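Local coordinates for ferric-siderophore receptor protein (Streptomyces coelicolor, PDB 2X4L) that probably binds ferric siderophores outside the cell membrane and hands them over for uptake, as a solute-binding protein of an iron transport system, at residues A[70-75]-A[91-96]; A[50-55]-A[81-86]; A[46-51]-A[63-68]; A[99-104]-A[134-139]. All coordinates share one frame; numbering follows the deposited sequence.

Contact 1: residues A[70-75]-A[91-96]; sequences GPTTTK and VTVLGN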
loop_
_atom_site.group_PDB
_atom_site.type_symbol
_atom_site.label_atom_id
_atom_site.label_comp_id
_atom_site.label_asym_id
_atom_site.label_seq_id
_atom_site.Cartn_x
_atom_site.Cartn_y
_atom_site.Cartn_z
ATOM N N GLY A 70 -5.113 -1.259 -12.182
ATOM C CA GLY A 70 -5.360 -0.752 -10.819
ATOM C C GLY A 70 -5.664 0.723 -10.940
ATOM O O GLY A 70 -5.691 1.303 -12.005
ATOM N N PRO A 71 -5.928 1.342 -9.780
ATOM C CA PRO A 71 -6.139 2.785 -9.781
ATOM C C PRO A 71 -4.905 3.466 -10.325
ATOM O O PRO A 71 -3.852 3.403 -9.719
ATOM C CB PRO A 71 -6.346 3.106 -8.266
ATOM C CG PRO A 71 -6.740 1.822 -7.669
ATOM C CD PRO A 71 -5.916 0.762 -8.419
ATOM N N THR A 72 -5.040 4.145 -11.495
ATOM C CA THR A 72 -3.877 4.668 -12.205
ATOM C C THR A 72 -3.943 6.160 -12.446
ATOM O O THR A 72 -2.945 6.851 -12.258
ATOM C CB THR A 72 -3.671 3.904 -13.512
ATOM O OG1 THR A 72 -3.570 2.489 -13.230
ATOM C CG2 THR A 72 -2.277 4.346 -14.109
ATOM N N THR A 73 -5.136 6.634 -12.926
ATOM C CA THR A 73 -5.317 8.075 -13.051
ATOM C C THR A 73 -6.587 8.465 -12.330
ATOM O O THR A 73 -7.496 7.643 -12.077
ATOM C CB THR A 73 -5.439 8.550 -14.475
ATOM O OG1 THR A 73 -6.562 7.893 -15.117
ATOM C CG2 THR A 73 -4.132 8.301 -15.238
ATOM N N THR A 74 -6.622 9.715 -11.954
ATOM C CA THR A 74 -7.816 10.324 -11.360
ATOM C C THR A 74 -8.689 10.884 -12.475
ATOM O O THR A 74 -8.322 10.957 -13.687
ATOM C CB THR A 74 -7.425 11.449 -10.393
ATOM O OG1 THR A 74 -7.076 12.570 -11.224
ATOM C CG2 THR A 74 -6.310 11.015 -9.446
ATOM N N LYS A 75 -9.864 11.374 -12.102
ATOM C CA LYS A 75 -10.768 11.957 -13.100
ATOM C C LYS A 75 -10.277 13.223 -13.790
ATOM O O LYS A 75 -10.780 13.624 -14.887
ATOM C CB LYS A 75 -12.125 12.201 -12.471
ATOM C CG LYS A 75 -12.657 10.850 -11.947
ATOM C CD LYS A 75 -14.125 10.873 -12.059
ATOM C CE LYS A 75 -14.798 10.203 -10.890
ATOM N NZ LYS A 75 -16.132 10.762 -11.139
ATOM N N VAL A 91 2.656 3.948 -20.239
ATOM C CA VAL A 91 2.219 2.563 -20.025
ATOM C C VAL A 91 0.809 2.377 -20.545
ATOM O O VAL A 91 0.105 3.347 -20.761
ATOM C CB VAL A 91 2.133 2.272 -18.493
ATOM C CG1 VAL A 91 3.566 2.352 -17.785
ATOM C CG2 VAL A 91 1.182 3.140 -17.750
ATOM N N THR A 92 0.438 1.135 -20.840
ATOM C CA THR A 92 -0.936 0.870 -21.249
ATOM C C THR A 92 -1.741 0.527 -19.998
ATOM O O THR A 92 -1.386 -0.402 -19.294
ATOM C CB THR A 92 -0.967 -0.354 -22.216
ATOM O OG1 THR A 92 -0.280 0.036 -23.449
ATOM C CG2 THR A 92 -2.425 -0.770 -22.527
ATOM N N VAL A 93 -2.822 1.272 -19.753
ATOM C CA VAL A 93 -3.658 1.024 -18.637
ATOM C C VAL A 93 -4.731 -0.005 -19.078
ATOM O O VAL A 93 -5.562 0.251 -19.964
ATOM C CB VAL A 93 -4.340 2.335 -18.205
ATOM C CG1 VAL A 93 -5.336 2.136 -17.084
ATOM C CG2 VAL A 93 -3.259 3.322 -17.694
ATOM N N LEU A 94 -4.692 -1.184 -18.403
ATOM C CA LEU A 94 -5.560 -2.292 -18.730
ATOM C C LEU A 94 -6.842 -2.231 -17.931
ATOM O O LEU A 94 -7.822 -2.929 -18.265
ATOM C CB LEU A 94 -4.794 -3.595 -18.420
ATOM C CG LEU A 94 -3.575 -3.764 -19.324
ATOM C CD1 LEU A 94 -2.771 -4.985 -18.762
ATOM C CD2 LEU A 94 -3.927 -4.056 -20.780
ATOM N N GLY A 95 -6.833 -1.457 -16.845
ATOM C CA GLY A 95 -7.979 -1.302 -15.961
ATOM C C GLY A 95 -7.552 -0.138 -15.032
ATOM O O GLY A 95 -6.363 -0.078 -14.664
ATOM N N ASN A 96 -8.523 0.689 -14.642
ATOM C CA ASN A 96 -8.213 1.970 -13.944
ATOM C C ASN A 96 -8.858 2.027 -12.573
ATOM O O ASN A 96 -9.160 3.140 -12.052
ATOM C CB ASN A 96 -8.615 3.189 -14.811
ATOM C CG ASN A 96 -7.693 4.369 -14.606
ATOM O OD1 ASN A 96 -6.935 4.440 -13.641
ATOM N ND2 ASN A 96 -7.791 5.349 -15.531
HETATM O O HOH W 1 -9.614 5.744 -12.399
#
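Asn96 reaches across to the loop 70-75 with its side-chain amide, and both ends of that amide are used. OD1 takes two backbone N-H groups at once: Thr72 N at 2.9 Å, arriving almost along the C=O axis, and Thr73 N at 2.9 Å, lying in the carbonyl plane on a lone pair and much straighter at hydrogen (165°, against 142° for Thr72). ND2 donates an N-H to Thr73 OG1 at 2.9 Å, close to the amide plane, so three bonds fix the rotation of the group. Thr73 holds its hydroxyl between its own backbone N and carbonyl carbon (chi1 58°), which turns OG1 to the ND2 end. A water lies within hydrogen-bonding distance of both Thr73 O and Asn96 O, between the two backbones. Further along, Gly70 N bonds to Gly95 O at 3.0 Å, with the donor well above the carbonyl plane. Thr72 CG2 slides past Val93 CG2 at 3.9 Å, while its OG1 turns back to Gly70 O at 2.7 Å and also pairs with Thr52 OG1. A valine in place of Thr72 would probably leave Gly70 O and the Thr52 hydroxyl without this partner. The contact lies where strands 67-69 and 92-95 of the parallel sheet run out into loops; Val93 leans on Val68, and Leu94 on Val49 and helix 103-108.

Contact 2: residues A[50-55]-A[81-86]; sequences AFTGVA and VQAGDL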
loop_
_atom_site.group_PDB
_atom_site.type_symbol
_atom_site.label_atom_id
_atom_site.label_comp_id
_atom_site.label_asym_id
_atom_site.label_seq_id
_atom_site.Cartn_x
_atom_site.Cartn_y
_atom_site.Cartn_z
ATOM N N ALA A 50 2.055 -5.118 -14.546
ATOM C CA ALA A 50 1.975 -5.145 -13.081
ATOM C C ALA A 50 0.772 -4.391 -12.523
ATOM O O ALA A 50 0.313 -3.401 -13.129
ATOM C CB ALA A 50 3.274 -4.510 -12.515
ATOM N N PHE A 51 0.338 -4.757 -11.334
ATOM C CA PHE A 51 -0.597 -3.949 -10.601
ATOM C C PHE A 51 0.049 -2.538 -10.516
ATOM O O PHE A 51 1.259 -2.418 -10.325
ATOM C CB PHE A 51 -0.769 -4.549 -9.201
ATOM C CG PHE A 51 -1.641 -3.688 -8.326
ATOM C CD1 PHE A 51 -2.990 -3.573 -8.626
ATOM C CD2 PHE A 51 -1.123 -3.074 -7.197
ATOM C CE1 PHE A 51 -3.813 -2.753 -7.871
ATOM C CE2 PHE A 51 -1.955 -2.250 -6.430
ATOM C CZ PHE A 51 -3.322 -2.090 -6.758
ATOM N N THR A 52 -0.817 -1.507 -10.634
ATOM C CA THR A 52 -0.262 -0.159 -10.694
ATOM C C THR A 52 0.748 0.091 -9.555
ATOM O O THR A 52 1.799 0.667 -9.787
ATOM C CB THR A 52 -1.377 0.831 -10.651
ATOM O OG1 THR A 52 -2.170 0.550 -11.818
ATOM C CG2 THR A 52 -0.806 2.279 -10.750
ATOM N N GLY A 53 0.401 -0.284 -8.304
ATOM C CA GLY A 53 1.303 0.026 -7.164
ATOM C C GLY A 53 2.623 -0.711 -7.273
ATOM O O GLY A 53 3.642 -0.201 -6.735
ATOM N N VAL A 54 2.620 -1.892 -7.856
ATOM C CA VAL A 54 3.868 -2.643 -8.083
ATOM C C VAL A 54 4.679 -2.005 -9.211
ATOM O O VAL A 54 5.904 -1.745 -9.102
ATOM C CB VAL A 54 3.564 -4.125 -8.397
ATOM C CG1 VAL A 54 4.856 -4.863 -8.858
ATOM C CG2 VAL A 54 2.994 -4.769 -7.123
ATOM N N ALA A 55 3.992 -1.578 -10.299
ATOM C CA ALA A 55 4.729 -0.807 -11.365
ATOM C C ALA A 55 5.344 0.455 -10.766
ATOM O O ALA A 55 6.478 0.827 -11.146
ATOM C CB ALA A 55 3.734 -0.415 -12.457
ATOM N N VAL A 81 -2.471 8.214 -6.483
ATOM C CA VAL A 81 -1.404 7.997 -5.507
ATOM C C VAL A 81 -0.723 6.676 -5.698
ATOM O O VAL A 81 0.538 6.602 -5.577
ATOM C CB VAL A 81 -2.023 8.103 -4.109
ATOM C CG1 VAL A 81 -2.970 7.009 -3.800
ATOM C CG2 VAL A 81 -0.833 8.036 -3.080
ATOM N N GLN A 82 -1.433 5.594 -6.121
ATOM C CA GLN A 82 -0.756 4.304 -6.287
ATOM C C GLN A 82 0.094 4.199 -7.526
ATOM O O GLN A 82 0.811 3.257 -7.670
ATOM C CB GLN A 82 -1.852 3.181 -6.299
ATOM C CG GLN A 82 -2.596 3.097 -4.873
ATOM C CD GLN A 82 -3.367 1.838 -4.726
ATOM O OE1 GLN A 82 -2.747 0.725 -4.547
ATOM N NE2 GLN A 82 -4.615 1.904 -4.876
ATOM N N ALA A 83 0.083 5.236 -8.377
ATOM C CA ALA A 83 0.929 5.210 -9.555
ATOM C C ALA A 83 2.322 5.817 -9.227
ATOM O O ALA A 83 3.193 5.792 -10.036
ATOM C CB ALA A 83 0.251 6.033 -10.723
ATOM N N GLY A 84 2.510 6.411 -8.051
ATOM C CA GLY A 84 3.871 6.972 -7.706
ATOM C C GLY A 84 4.304 7.914 -8.808
ATOM O O GLY A 84 3.539 8.828 -9.200
ATOM N N ASP A 85 5.513 7.657 -9.256
ATOM C CA ASP A 85 6.132 8.555 -10.246
ATOM C C ASP A 85 6.048 7.947 -11.644
ATOM O O ASP A 85 6.674 8.499 -12.530
ATOM C CB ASP A 85 7.613 8.918 -9.897
ATOM C CG ASP A 85 7.703 9.717 -8.638
ATOM O OD1 ASP A 85 6.887 10.664 -8.485
ATOM O OD2 ASP A 85 8.623 9.388 -7.817
ATOM N N LEU A 86 5.252 6.873 -11.861
ATOM C CA LEU A 86 5.154 6.222 -13.142
ATOM C C LEU A 86 4.766 7.224 -14.214
ATOM O O LEU A 86 4.009 8.186 -13.973
ATOM C CB LEU A 86 4.013 5.156 -13.003
ATOM C CG LEU A 86 3.943 4.006 -13.946
ATOM C CD1 LEU A 86 5.165 3.138 -13.650
ATOM C CD2 LEU A 86 2.692 3.250 -13.575
#
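The backbones come closest where Gly53, in the first turn of helix 52-60, passes Gln82 in the short 3-10 segment 81-83, with their CA atoms 4.8 Å apart and Gly53 CA directing a C-H at Gln82 O at 3.3 Å. This is the helix start of a beta-alpha-beta unit: strand 48-51 gives way at once to the helix, Phe51 stands at its N-cap position, and Phe51 O receives Ala55 N as the helix begins. The loop 81-86 lies against that start and closes with a type II' turn from Ala83 to Leu86. No hydrogen bond joins the two segments, so packing carries the contact. With Thr52 OG1 beside the backbone N (chi1 -61°), the methyl CG2 stands anti to that N and is sent onto Ala83, where it sits 3.6 Å from Ala83 CA; the hydroxyl pairs instead with Thr72 OG1. The Phe51 ring presents its edge to the end of the Gln82 side chain and also meets Trp126 edge-to-face. A side chain on Gly53 would be crowded by the Phe51 ring. At the other end, Leu86 puts its fork over the first helical turn, with Val68 and Phe59 beside it, while Asp85 turns to a salt bridge with Lys306. One branch of that fork, CD2, meets Ala55 CB at 4.0 Å; the other, CD1, lies 3.7 Å from Ala55 O.

Contact 3: residues A[46-51]-A[63-68]; sequences ANIVAF and VEVKGV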
loop_
_atom_site.group_PDB
_atom_site.type_symbol
_atom_site.label_atom_id
_atom_site.label_comp_id
_atom_site.label_asym_id
_atom_site.label_seq_id
_atom_site.Cartn_x
_atom_site.Cartn_y
_atom_site.Cartn_z
ATOM N N ALA A 46 11.155 -8.428 -20.853
ATOM C CA ALA A 46 11.145 -7.114 -21.370
ATOM C C ALA A 46 9.723 -6.566 -21.246
ATOM O O ALA A 46 9.562 -5.340 -21.157
ATOM C CB ALA A 46 11.513 -7.203 -22.830
ATOM N N ASN A 47 8.695 -7.448 -21.307
ATOM C CA ASN A 47 7.254 -6.948 -21.339
ATOM C C ASN A 47 6.565 -7.334 -20.068
ATOM O O ASN A 47 5.928 -8.397 -19.972
ATOM C CB ASN A 47 6.513 -7.575 -22.523
ATOM C CG ASN A 47 7.076 -7.172 -23.882
ATOM O OD1 ASN A 47 7.921 -6.283 -24.001
ATOM N ND2 ASN A 47 6.650 -7.847 -24.887
ATOM N N ILE A 48 6.682 -6.476 -19.057
ATOM C CA ILE A 48 6.178 -6.720 -17.752
ATOM C C ILE A 48 4.802 -6.040 -17.642
ATOM O O ILE A 48 4.629 -4.892 -18.118
ATOM C CB ILE A 48 7.149 -6.066 -16.699
ATOM C CG1 ILE A 48 8.527 -6.739 -16.786
ATOM C CG2 ILE A 48 6.532 -6.190 -15.276
ATOM C CD1 ILE A 48 9.545 -5.955 -15.954
ATOM N N VAL A 49 3.859 -6.736 -17.048
ATOM C CA VAL A 49 2.596 -6.106 -16.659
ATOM C C VAL A 49 2.442 -6.198 -15.180
ATOM O O VAL A 49 2.747 -7.241 -14.606
ATOM C CB VAL A 49 1.428 -6.789 -17.412
ATOM C CG1 VAL A 49 0.057 -6.360 -16.893
ATOM C CG2 VAL A 49 1.550 -6.555 -18.950
ATOM N N ALA A 50 2.055 -5.118 -14.546
ATOM C CA ALA A 50 1.975 -5.145 -13.081
ATOM C C ALA A 50 0.772 -4.391 -12.523
ATOM O O ALA A 50 0.313 -3.401 -13.129
ATOM C CB ALA A 50 3.274 -4.510 -12.515
ATOM N N PHE A 51 0.338 -4.757 -11.334
ATOM C CA PHE A 51 -0.597 -3.949 -10.601
ATOM C C PHE A 51 0.049 -2.538 -10.516
ATOM O O PHE A 51 1.259 -2.418 -10.325
ATOM C CB PHE A 51 -0.769 -4.549 -9.201
ATOM C CG PHE A 51 -1.641 -3.688 -8.326
ATOM C CD1 PHE A 51 -2.990 -3.573 -8.626
ATOM C CD2 PHE A 51 -1.123 -3.074 -7.197
ATOM C CE1 PHE A 51 -3.813 -2.753 -7.871
ATOM C CE2 PHE A 51 -1.955 -2.250 -6.430
ATOM C CZ PHE A 51 -3.322 -2.090 -6.758
ATOM N N VAL A 63 12.997 0.103 -13.373
ATOM C CA VAL A 63 12.484 -1.024 -14.178
ATOM C C VAL A 63 11.167 -0.585 -14.788
ATOM O O VAL A 63 10.252 -0.271 -14.061
ATOM C CB VAL A 63 12.339 -2.220 -13.285
ATOM C CG1 VAL A 63 11.474 -3.375 -13.923
ATOM C CG2 VAL A 63 13.770 -2.711 -12.855
ATOM N N GLU A 64 11.123 -0.549 -16.124
ATOM C CA GLU A 64 9.913 -0.119 -16.800
ATOM C C GLU A 64 8.937 -1.256 -16.962
ATOM O O GLU A 64 9.317 -2.403 -17.160
ATOM C CB GLU A 64 10.278 0.423 -18.194
ATOM C CG GLU A 64 9.221 0.373 -19.322
ATOM C CD GLU A 64 9.792 0.647 -20.776
ATOM O OE1 GLU A 64 11.008 0.953 -20.922
ATOM O OE2 GLU A 64 9.018 0.522 -21.774
ATOM N N VAL A 65 7.649 -0.953 -16.883
ATOM C CA VAL A 65 6.603 -1.911 -17.256
ATOM C C VAL A 65 5.873 -1.461 -18.548
ATOM O O VAL A 65 5.922 -0.250 -18.963
ATOM C CB VAL A 65 5.544 -2.163 -16.100
ATOM C CG1 VAL A 65 6.302 -2.363 -14.851
ATOM C CG2 VAL A 65 4.579 -0.954 -15.972
ATOM N N LYS A 66 5.277 -2.431 -19.241
ATOM C CA LYS A 66 4.510 -2.089 -20.447
ATOM C C LYS A 66 3.024 -1.878 -20.151
ATOM O O LYS A 66 2.377 -1.052 -20.840
ATOM C CB LYS A 66 4.673 -3.175 -21.488
ATOM C CG LYS A 66 6.136 -3.380 -21.946
ATOM C CD LYS A 66 6.569 -2.286 -22.869
ATOM C CE LYS A 66 8.049 -2.320 -23.370
ATOM N NZ LYS A 66 8.688 -3.608 -23.614
ATOM N N GLY A 67 2.470 -2.580 -19.142
ATOM C CA GLY A 67 1.037 -2.398 -18.861
ATOM C C GLY A 67 0.823 -2.407 -17.351
ATOM O O GLY A 67 1.635 -2.979 -16.612
ATOM N N VAL A 68 -0.243 -1.716 -16.954
ATOM C CA VAL A 68 -0.615 -1.665 -15.538
ATOM C C VAL A 68 -2.101 -1.967 -15.427
ATOM O O VAL A 68 -2.877 -1.759 -16.350
ATOM C CB VAL A 68 -0.305 -0.316 -14.823
ATOM C CG1 VAL A 68 1.198 -0.094 -14.875
ATOM C CG2 VAL A 68 -1.077 0.888 -15.444
HETATM O O HOH W 2 8.198 -3.978 -19.273
#
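Ile48 packs its two branches against the chain entering the next strand: CD1 meets Val63 CG1 at 3.8 Å, and CG2 meets Val65 CG1 at 3.9 Å, the side chains crossing at about a right angle in both pairs. These residues belong to the beta-alpha-beta unit of strand 48-51, helix 52-60 and strand 67-69, and Val65 also leans on Ala55 of that helix. The strands themselves pair in parallel, Val49 beside Gly67 and Ala50 beside Val68, tied by Ala50 N to Gly67 O at 3.0 Å. Gly67 suits its place, since a CB there would press on Val49 CG2. At the entry to the pairing Ile48 O takes Lys66 N at 2.8 Å, in the carbonyl plane, and a weaker, longer bond from Gly67 N. Outermost is the Lys66 side chain, folded back by bends at chi2 (-76°) and chi4 (35°). Its ammonium NZ lies 2.8 Å from Asn47 OD1, tilted from the carbonyl plane, and 3.1 Å from Ala46 O, well above that carbonyl's plane. A methionine in its place would probably leave Asn47 OD1 without its ammonium donor and let that amide turn more easily, although its ND2 is still held by Ala110 O. Ala46 O would keep a water at the seam, which donates to it and to Glu64 O and accepts from Ile48 N at 2.9 Å.

Contact 4: residues A[99-104]-A[134-139]; sequences GKLNVE and DKVAKL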
loop_
_atom_site.group_PDB
_atom_site.type_symbol
_atom_site.label_atom_id
_atom_site.label_comp_id
_atom_site.label_asym_id
_atom_site.label_seq_id
_atom_site.Cartn_x
_atom_site.Cartn_y
_atom_site.Cartn_z
ATOM N N GLY A 99 -9.501 -4.607 -9.539
ATOM C CA GLY A 99 -10.288 -5.719 -10.059
ATOM C C GLY A 99 -10.724 -5.624 -11.487
ATOM O O GLY A 99 -11.750 -6.174 -11.900
ATOM N N LYS A 100 -9.968 -4.884 -12.285
ATOM C CA LYS A 100 -10.300 -4.693 -13.704
ATOM C C LYS A 100 -9.047 -4.863 -14.571
ATOM O O LYS A 100 -7.990 -4.307 -14.278
ATOM C CB LYS A 100 -10.764 -3.235 -13.871
ATOM C CG LYS A 100 -12.206 -2.959 -13.300
ATOM C CD LYS A 100 -13.269 -3.186 -14.435
ATOM C CE LYS A 100 -14.751 -2.820 -14.075
ATOM N NZ LYS A 100 -15.208 -3.690 -12.939
ATOM N N LEU A 101 -9.175 -5.700 -15.589
ATOM C CA LEU A 101 -7.980 -6.015 -16.430
ATOM C C LEU A 101 -8.464 -6.547 -17.766
ATOM O O LEU A 101 -9.058 -7.651 -17.821
ATOM C CB LEU A 101 -7.045 -7.022 -15.718
ATOM C CG LEU A 101 -5.614 -7.203 -16.264
ATOM C CD1 LEU A 101 -4.782 -8.098 -15.329
ATOM C CD2 LEU A 101 -5.631 -7.810 -17.718
ATOM N N ASN A 102 -8.410 -5.756 -18.840
ATOM C CA ASN A 102 -8.975 -6.209 -20.091
ATOM C C ASN A 102 -8.068 -7.270 -20.735
ATOM O O ASN A 102 -6.890 -7.024 -20.985
ATOM C CB ASN A 102 -9.116 -5.027 -21.023
ATOM C CG ASN A 102 -9.804 -5.400 -22.308
ATOM O OD1 ASN A 102 -9.189 -6.019 -23.171
ATOM N ND2 ASN A 102 -11.067 -5.044 -22.463
ATOM N N VAL A 103 -8.590 -8.495 -20.922
ATOM C CA VAL A 103 -7.677 -9.610 -21.344
ATOM C C VAL A 103 -7.212 -9.465 -22.755
ATOM O O VAL A 103 -6.033 -9.802 -23.022
ATOM C CB VAL A 103 -8.416 -10.969 -21.158
ATOM C CG1 VAL A 103 -7.556 -12.126 -21.647
ATOM C CG2 VAL A 103 -8.835 -11.165 -19.693
ATOM N N GLU A 104 -8.083 -8.960 -23.651
ATOM C CA GLU A 104 -7.660 -8.801 -25.044
ATOM C C GLU A 104 -6.534 -7.772 -25.132
ATOM O O GLU A 104 -5.568 -7.991 -25.863
ATOM C CB GLU A 104 -8.820 -8.361 -25.935
ATOM C CG GLU A 104 -9.954 -9.432 -26.068
ATOM C CD GLU A 104 -11.212 -8.908 -26.872
ATOM O OE1 GLU A 104 -11.155 -7.872 -27.608
ATOM O OE2 GLU A 104 -12.286 -9.560 -26.775
ATOM N N ASP A 134 -8.250 -16.938 -14.752
ATOM C CA ASP A 134 -7.750 -18.079 -15.519
ATOM C C ASP A 134 -7.329 -17.693 -16.915
ATOM O O ASP A 134 -6.278 -18.138 -17.398
ATOM C CB ASP A 134 -8.824 -19.188 -15.524
ATOM C CG ASP A 134 -10.158 -18.730 -16.241
ATOM O OD1 ASP A 134 -10.675 -17.599 -16.040
ATOM O OD2 ASP A 134 -10.754 -19.558 -17.000
ATOM N N LYS A 135 -8.097 -16.810 -17.532
ATOM C CA LYS A 135 -7.715 -16.325 -18.879
ATOM C C LYS A 135 -6.438 -15.540 -18.834
ATOM O O LYS A 135 -5.566 -15.719 -19.690
ATOM C CB LYS A 135 -8.854 -15.455 -19.463
ATOM C CG LYS A 135 -10.190 -16.107 -19.581
ATOM C CD LYS A 135 -11.197 -15.087 -20.053
ATOM C CE LYS A 135 -12.545 -15.810 -20.333
ATOM N NZ LYS A 135 -13.547 -14.814 -20.821
ATOM N N VAL A 136 -6.342 -14.673 -17.841
ATOM C CA VAL A 136 -5.123 -13.910 -17.644
ATOM C C VAL A 136 -3.977 -14.846 -17.425
ATOM O O VAL A 136 -2.896 -14.611 -17.983
ATOM C CB VAL A 136 -5.297 -13.008 -16.433
ATOM C CG1 VAL A 136 -3.928 -12.334 -16.010
ATOM C CG2 VAL A 136 -6.341 -11.968 -16.819
ATOM N N ALA A 137 -4.133 -15.879 -16.595
ATOM C CA ALA A 137 -2.968 -16.764 -16.325
ATOM C C ALA A 137 -2.400 -17.541 -17.494
ATOM O O ALA A 137 -1.212 -17.913 -17.490
ATOM C CB ALA A 137 -3.364 -17.832 -15.215
ATOM N N LYS A 138 -3.224 -17.732 -18.533
ATOM C CA LYS A 138 -2.774 -18.446 -19.713
ATOM C C LYS A 138 -1.682 -17.666 -20.413
ATOM O O LYS A 138 -0.852 -18.319 -21.079
ATOM C CB LYS A 138 -3.876 -18.751 -20.713
ATOM C CG LYS A 138 -5.063 -19.610 -20.221
ATOM C CD LYS A 138 -4.582 -20.879 -19.612
ATOM C CE LYS A 138 -5.749 -21.848 -19.525
ATOM N NZ LYS A 138 -5.315 -23.031 -18.824
ATOM N N LEU A 139 -1.747 -16.328 -20.360
ATOM C CA LEU A 139 -0.903 -15.512 -21.222
ATOM C C LEU A 139 0.470 -15.177 -20.713
ATOM O O LEU A 139 1.366 -14.860 -21.502
ATOM C CB LEU A 139 -1.627 -14.210 -21.526
ATOM C CG LEU A 139 -2.802 -14.456 -22.468
ATOM C CD1 LEU A 139 -3.878 -13.397 -22.321
ATOM C CD2 LEU A 139 -2.285 -14.530 -23.945
#
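Two helices of the domain built on the parallel sheet 48-51, 67-69, 92-95, 113-118 and 142-146 meet here: the start of helix 103-108, with the loop leading into it, and helix 133-139. Val103, the first helical residue, has the largest share of the contact, splitting its two methyls between partners. CG2 goes to Val136 CG2 at 3.9 Å, and CG1 to Leu139 CD1, also at 3.9 Å, with Lys135 CB a little further from CG1 at 4.2 Å. With CG1 trans to the backbone N (chi1 177°), that methyl points to Lys135 and Leu139 and CG2 to Val136, three positions on one side of the helix. Val103 crosses Val136 and Leu139 at a slant and Lys135 nearly at right angles. Lys135 contributes just the root of its side chain; beyond CG the chain is extended and carries its ammonium away. On the inner side Leu101 reaches in with CD2, which lies 4.3 Å from Val136 CG2, a looser touch. No hydrogen bond crosses between the segments, so the fit is one of apolar carbon surfaces. Asn102, at the N-cap position before helix 103-108, uses OD1 to hold Lys105 N, which probably helps to fix the start of the helix at Val103. Tyr106 and Leu114 close the apolar patch beneath Leu101 and Val136, while Lys135 and Leu139 lie at the solvent edge. The arrangement is the helix-on-helix packing of an alpha/beta sandwich, where neighbouring helices share an apolar seam over one face of the parallel sheet.

In the fold
Contacts 1, 2 and 3 cluster on the half of the five-stranded parallel sheet that runs from its middle strand, 48-51, to the outermost strand, 92-95, their centres 9 to 13 Å apart. Contact 3 pairs strands 48-51 and 67-69; contact 2 continues from the first of these into helix 52-60; contact 1 joins the loop after 67-69 to strand 92-95. Along the chain contact 3 closes before contact 1 opens, whereas contacts 1 and 2 interleave and touch through Thr72 and Thr52. Contact 4 comes last, about 15 Å from contact 1 between centres, and is tied to it by Leu94 O and Asn102 N. Together they join strand ends, loops and helices of one sheet-based domain of the probable siderophore receptor.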